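Haloacid dehalogenase domain protein hydrolase (Planctomyces limnophilus, PDB 4OVY) is probably a metal-dependent hydrolase of the haloacid dehalogenase superfamily, perhaps a phosphatase, that binds a calcium ion. Local coordinates at residues 57-62 with 120-125; 278-283 with 287-292. All coordinates share one frame; numbering follows the deposited sequence.

Contact 1. Residues 57-62 with 120-125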
loop_
_atom_site.group_PDB
_atom_site.type_symbol
_atom_site.label_atom_id
_atom_site.label_comp_id
_atom_site.label_asym_id
_atom_site.label_seq_id
_atom_site.Cartn_x
_atom_site.Cartn_y
_atom_site.Cartn_z
ATOM N N LEU A 57 2.081 7.033 22.095
ATOM C CA LEU A 57 1.682 6.697 23.470
ATOM C C LEU A 57 1.353 7.970 24.257
ATOM O O LEU A 57 0.362 8.001 25.003
ATOM C CB LEU A 57 2.744 5.840 24.168
ATOM C CG LEU A 57 2.368 5.286 25.550
ATOM C CD1 LEU A 57 1.047 4.527 25.518
ATOM C CD2 LEU A 57 3.489 4.405 26.081
ATOM N N ALA A 58 2.155 9.025 24.071
ATOM C CA ALA A 58 1.849 10.336 24.659
ATOM C C ALA A 58 0.463 10.822 24.209
ATOM O O ALA A 58 -0.326 11.306 25.017
ATOM C CB ALA A 58 2.920 11.363 24.300
ATOM N N PHE A 59 0.181 10.693 22.914
ATOM C CA PHE A 59 -1.130 11.040 22.349
ATOM C C PHE A 59 -2.239 10.225 23.015
ATOM O O PHE A 59 -3.230 10.786 23.486
ATOM C CB PHE A 59 -1.100 10.823 20.825
ATOM C CG PHE A 59 -2.449 10.791 20.163
ATOM C CD1 PHE A 59 -3.118 11.969 19.852
ATOM C CD2 PHE A 59 -3.022 9.582 19.784
ATOM C CE1 PHE A 59 -4.345 11.945 19.209
ATOM C CE2 PHE A 59 -4.252 9.550 19.148
ATOM C CZ PHE A 59 -4.919 10.729 18.861
ATOM N N ALA A 60 -2.051 8.909 23.077
ATOM C CA ALA A 60 -3.047 8.013 23.680
ATOM C C ALA A 60 -3.315 8.377 25.143
ATOM O O ALA A 60 -4.463 8.353 25.594
ATOM C CB ALA A 60 -2.598 6.563 23.559
ATOM N N LEU A 61 -2.258 8.724 25.872
ATOM C CA LEU A 61 -2.377 9.191 27.255
ATOM C C LEU A 61 -3.282 10.418 27.380
ATOM O O LEU A 61 -4.171 10.463 28.246
ATOM C CB LEU A 61 -0.989 9.493 27.850
ATOM C CG LEU A 61 -0.319 8.354 28.632
ATOM C CD1 LEU A 61 -0.315 7.028 27.880
ATOM C CD2 LEU A 61 1.095 8.739 29.052
ATOM N N ASP A 62 -3.061 11.412 26.525
ATOM C CA ASP A 62 -3.884 12.628 26.557
ATOM C C ASP A 62 -5.330 12.323 26.186
ATOM O O ASP A 62 -6.270 12.848 26.808
ATOM C CB ASP A 62 -3.313 13.712 25.637
ATOM C CG ASP A 62 -2.078 14.384 26.215
ATOM O OD1 ASP A 62 -1.778 14.170 27.413
ATOM O OD2 ASP A 62 -1.407 15.137 25.470
ATOM N N THR A 120 -4.142 15.815 14.152
ATOM C CA THR A 120 -3.553 17.077 13.678
ATOM C C THR A 120 -3.590 18.162 14.748
ATOM O O THR A 120 -2.613 18.882 14.958
ATOM C CB THR A 120 -4.267 17.551 12.405
ATOM O OG1 THR A 120 -4.032 16.589 11.371
ATOM C CG2 THR A 120 -3.758 18.923 11.957
ATOM N N GLU A 121 -4.719 18.275 15.433
ATOM C CA GLU A 121 -4.845 19.229 16.512
ATOM C C GLU A 121 -3.930 18.879 17.683
ATOM O O GLU A 121 -3.288 19.759 18.242
ATOM C CB GLU A 121 -6.300 19.348 16.949
ATOM C CG GLU A 121 -7.162 20.047 15.911
ATOM C CD GLU A 121 -6.700 21.468 15.640
ATOM O OE1 GLU A 121 -7.033 22.365 16.449
ATOM O OE2 GLU A 121 -5.995 21.681 14.622
ATOM N N TRP A 122 -3.837 17.602 18.031
ATOM C CA TRP A 122 -2.957 17.199 19.122
ATOM C C TRP A 122 -1.493 17.476 18.792
ATOM O O TRP A 122 -0.763 18.034 19.607
ATOM C CB TRP A 122 -3.121 15.717 19.460
ATOM C CG TRP A 122 -2.268 15.322 20.617
ATOM C CD1 TRP A 122 -2.585 15.439 21.939
ATOM C CD2 TRP A 122 -0.944 14.779 20.567
ATOM N NE1 TRP A 122 -1.547 14.987 22.713
ATOM C CE2 TRP A 122 -0.524 14.585 21.898
ATOM C CE3 TRP A 122 -0.071 14.437 19.527
ATOM C CZ2 TRP A 122 0.725 14.053 22.219
ATOM C CZ3 TRP A 122 1.178 13.911 19.853
ATOM C CH2 TRP A 122 1.560 13.727 21.185
ATOM N N ILE A 123 -1.058 17.087 17.600
ATOM C CA ILE A 123 0.370 17.151 17.293
ATOM C C ILE A 123 0.870 18.587 17.089
ATOM O O ILE A 123 2.071 18.839 17.137
ATOM C CB ILE A 123 0.755 16.227 16.111
ATOM C CG1 ILE A 123 2.212 15.761 16.267
ATOM C CG2 ILE A 123 0.504 16.909 14.772
ATOM C CD1 ILE A 123 2.473 14.374 15.742
ATOM N N ARG A 124 -0.035 19.535 16.890
ATOM C CA ARG A 124 0.390 20.930 16.869
ATOM C C ARG A 124 0.301 21.604 18.252
ATOM O O ARG A 124 0.995 22.584 18.494
ATOM C CB ARG A 124 -0.345 21.712 15.783
ATOM C CG ARG A 124 -1.806 21.968 16.050
ATOM C CD ARG A 124 -2.410 22.879 14.991
ATOM N NE ARG A 124 -3.679 23.436 15.457
ATOM C CZ ARG A 124 -3.794 24.395 16.377
ATOM N NH1 ARG A 124 -2.716 24.944 16.941
ATOM N NH2 ARG A 124 -4.999 24.815 16.738
ATOM N N LYS A 125 -0.504 21.064 19.166
ATOM C CA LYS A 125 -0.650 21.652 20.512
ATOM C C LYS A 125 0.269 21.035 21.561
ATOM O O LYS A 125 0.703 21.723 22.493
ATOM C CB LYS A 125 -2.097 21.545 20.990
ATOM C CG LYS A 125 -3.061 22.399 20.195
ATOM C CD LYS A 125 -4.482 22.236 20.701
ATOM C CE LYS A 125 -5.442 23.060 19.860
ATOM N NZ LYS A 125 -6.781 23.182 20.492
#
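The indole N-H of Trp122 points almost straight at the carboxylate of Asp62, with NE1 2.8 Å from OD2 and an N-H...O angle of 171°. This bond ties helix 55-67 to helix 112-125, in the helical insertion between strands 38-41 and 156-161, where haloacid dehalogenase-type phosphatases commonly carry their cap. The oxygen sits in the plane of the indole and is met on its anti side, and the carboxylate is turned well out of the ring plane. The two short helical segments cross at 108° with their axes 11.0 Å apart, and Trp122 reaches from helix 112-125 across to Phe59, Ala58 and Asp62. Trp122 CG lies anti to the backbone N (chi1 -177°), which carries the indole out across Phe59. There Phe59 CB sits directly above the six-membered ring, 3.7 Å from its centroid, in a CH-pi contact. The phenyl ring turns its edge to the five-membered ring in a T-shaped pair, with centroids 5.2 Å apart. The six-membered ring also meets the methyl of Ala58 at CZ2 and CH2, with Ala58 CB 4.0 Å from Trp122 CZ2. Around the two rings, Phe167 of helix 165-168 touches both aromatic residues, and the ring of Tyr135 lies nearly parallel to that of Trp122. A leucine in place of Trp122 would probably leave Asp62 OD2 without its N-H donor and open a gap beside Phe59 where the flat indole had lain. At the closest point between the two aromatic side chains, Phe59 CD1 comes within 3.5 Å of Trp122 CG.

Contact 2. Residues 278-283 with 287-292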
loop_
_atom_site.group_PDB
_atom_site.type_symbol
_atom_site.label_atom_id
_atom_site.label_comp_id
_atom_site.label_asym_id
_atom_site.label_seq_id
_atom_site.Cartn_x
_atom_site.Cartn_y
_atom_site.Cartn_z
ATOM N N ASP A 278 19.246 -4.576 21.192
ATOM C CA ASP A 278 20.042 -5.578 21.885
ATOM C C ASP A 278 20.465 -6.667 20.909
ATOM O O ASP A 278 21.627 -6.723 20.513
ATOM C CB ASP A 278 19.243 -6.143 23.060
ATOM C CG ASP A 278 19.979 -7.232 23.826
ATOM O OD1 ASP A 278 21.220 -7.353 23.738
ATOM O OD2 ASP A 278 19.290 -7.968 24.546
ATOM N N ARG A 279 19.519 -7.502 20.496
ATOM C CA ARG A 279 19.820 -8.601 19.579
ATOM C C ARG A 279 20.348 -8.097 18.230
ATOM O O ARG A 279 21.297 -8.665 17.669
ATOM C CB ARG A 279 18.578 -9.472 19.363
ATOM C CG ARG A 279 17.905 -9.972 20.640
ATOM C CD ARG A 279 18.876 -10.684 21.558
ATOM N NE ARG A 279 18.264 -11.038 22.833
ATOM C CZ ARG A 279 18.913 -11.626 23.831
ATOM N NH1 ARG A 279 20.197 -11.945 23.704
ATOM N NH2 ARG A 279 18.274 -11.902 24.964
ATOM N N ALA A 280 19.745 -7.030 17.719
ATOM C CA ALA A 280 20.164 -6.465 16.437
ATOM C C ALA A 280 21.565 -5.861 16.513
ATOM O O ALA A 280 22.326 -5.930 15.546
ATOM C CB ALA A 280 19.163 -5.420 15.956
ATOM N N LEU A 281 21.890 -5.260 17.655
ATOM C CA LEU A 281 23.208 -4.653 17.871
ATOM C C LEU A 281 24.301 -5.722 17.958
ATOM O O LEU A 281 25.350 -5.617 17.320
ATOM C CB LEU A 281 23.178 -3.797 19.141
ATOM C CG LEU A 281 24.401 -2.952 19.492
ATOM C CD1 LEU A 281 24.793 -2.051 18.332
ATOM C CD2 LEU A 281 24.116 -2.135 20.742
ATOM N N THR A 282 24.036 -6.765 18.732
ATOM C CA THR A 282 24.962 -7.885 18.838
ATOM C C THR A 282 25.243 -8.542 17.479
ATOM O O THR A 282 26.376 -8.916 17.209
ATOM C CB THR A 282 24.426 -8.910 19.847
ATOM O OG1 THR A 282 24.374 -8.288 21.136
ATOM C CG2 THR A 282 25.309 -10.163 19.921
ATOM N N ASP A 283 24.221 -8.655 16.628
ATOM C CA ASP A 283 24.362 -9.320 15.330
ATOM C C ASP A 283 24.803 -8.396 14.191
ATOM O O ASP A 283 25.054 -8.871 13.079
ATOM C CB ASP A 283 23.057 -10.012 14.936
ATOM C CG ASP A 283 22.873 -11.357 15.618
ATOM O OD1 ASP A 283 23.753 -11.777 16.402
ATOM O OD2 ASP A 283 21.840 -11.998 15.354
ATOM N N LYS A 287 25.938 -9.521 10.364
ATOM C CA LYS A 287 24.961 -9.235 9.300
ATOM C C LYS A 287 25.457 -8.202 8.277
ATOM O O LYS A 287 24.883 -8.076 7.194
ATOM C CB LYS A 287 23.645 -8.733 9.911
ATOM C CG LYS A 287 22.913 -9.752 10.774
ATOM C CD LYS A 287 22.349 -10.891 9.943
ATOM C CE LYS A 287 21.234 -11.618 10.681
ATOM N NZ LYS A 287 20.632 -12.673 9.831
ATOM N N GLY A 288 26.509 -7.463 8.615
ATOM C CA GLY A 288 26.970 -6.353 7.780
ATOM C C GLY A 288 26.139 -5.090 7.964
ATOM O O GLY A 288 26.193 -4.167 7.145
ATOM N N TRP A 289 25.363 -5.044 9.040
ATOM C CA TRP A 289 24.575 -3.863 9.368
ATOM C C TRP A 289 25.476 -2.755 9.909
ATOM O O TRP A 289 26.276 -2.972 10.817
ATOM C CB TRP A 289 23.490 -4.203 10.395
ATOM C CG TRP A 289 22.472 -5.199 9.908
ATOM C CD1 TRP A 289 22.171 -5.500 8.614
ATOM C CD2 TRP A 289 21.598 -6.008 10.719
ATOM N NE1 TRP A 289 21.180 -6.454 8.565
ATOM C CE2 TRP A 289 20.809 -6.778 9.843
ATOM C CE3 TRP A 289 21.425 -6.167 12.097
ATOM C CZ2 TRP A 289 19.844 -7.679 10.296
ATOM C CZ3 TRP A 289 20.465 -7.069 12.547
ATOM C CH2 TRP A 289 19.691 -7.811 11.650
ATOM N N ILE A 290 25.334 -1.562 9.353
ATOM C CA ILE A 290 26.201 -0.446 9.713
ATOM C C ILE A 290 25.524 0.368 10.802
ATOM O O ILE A 290 24.393 0.830 10.638
ATOM C CB ILE A 290 26.502 0.455 8.502
ATOM C CG1 ILE A 290 27.038 -0.376 7.321
ATOM C CG2 ILE A 290 27.479 1.559 8.892
ATOM C CD1 ILE A 290 28.324 -1.122 7.596
ATOM N N VAL A 291 26.227 0.538 11.911
ATOM C CA VAL A 291 25.688 1.226 13.068
ATOM C C VAL A 291 26.059 2.708 13.022
ATOM O O VAL A 291 27.228 3.061 12.887
ATOM C CB VAL A 291 26.196 0.591 14.373
ATOM C CG1 VAL A 291 25.633 1.326 15.585
ATOM C CG2 VAL A 291 25.814 -0.888 14.408
ATOM N N ILE A 292 25.045 3.557 13.137
ATOM C CA ILE A 292 25.220 4.997 13.252
ATOM C C ILE A 292 25.359 5.361 14.734
ATOM O O ILE A 292 24.428 5.153 15.521
ATOM C CB ILE A 292 24.009 5.737 12.655
ATOM C CG1 ILE A 292 23.826 5.380 11.178
ATOM C CG2 ILE A 292 24.142 7.242 12.831
ATOM C CD1 ILE A 292 22.411 5.582 10.678
#
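Lys287 and Asp283 meet through the last turn of helix 279-287, where Lys287 N donates to Asp283 O at 2.9 Å. The Lys287 side chain passes close by the same carbonyl: CG, set beside its own backbone N, lies 3.3 Å from Asp283 O, and the chain then bends at chi2 (-69°). One turn earlier, the carbonyl of Ala280 approaches the edge of the Trp289 indole, its O 3.6 Å from CE3, while Ala280 CB lies 4.0 Å from CZ3. Farther along, Leu281 CD1 reaches Val291 CG2 at 4.2 Å. Gly288, with positive phi, ends the helix in a Schellman motif, and the chain turns into strand 290-293. This strand runs parallel to strand 253-260, so the helix belongs to a beta-alpha-beta connection of the Rossmann-like core. The turn also brings Lys287 CB over the centre of the indole, 3.4 Å above its plane. In the next shell, Trp289 NE1 bonds to Thr246 OG1, Tyr239 OH bonds to Asp283 OD2, and Lys287 NZ forms a salt bridge with Glu243. At the start of the helix, the carboxylate of Asp236 accepts the backbone N-H groups of Asp278, Arg279 and Ala280.

Overall arrangement
Contacts 1 and 2 follow one another along the chain and lie on opposite sides of its centre, with their own centres 32 Å apart and their nearest atoms about 19 Å apart. The calcium site, with ligands Asp42, Asp44 and Asn234, lies beyond the first shell of both contacts. From the helical insertion, the side chain of Ala58 in contact 1 lies about 10 Å from that of Asp44. On the core side, the side chain of Ala280 in contact 2 is about 10 Å from the ion and about 9 Å from the side chain of Asn234. Nearer still, about 6 Å from the Ala280 side chain, is that of Asp238, a calcium-binding residue of this protein whose ion is absent from this chain.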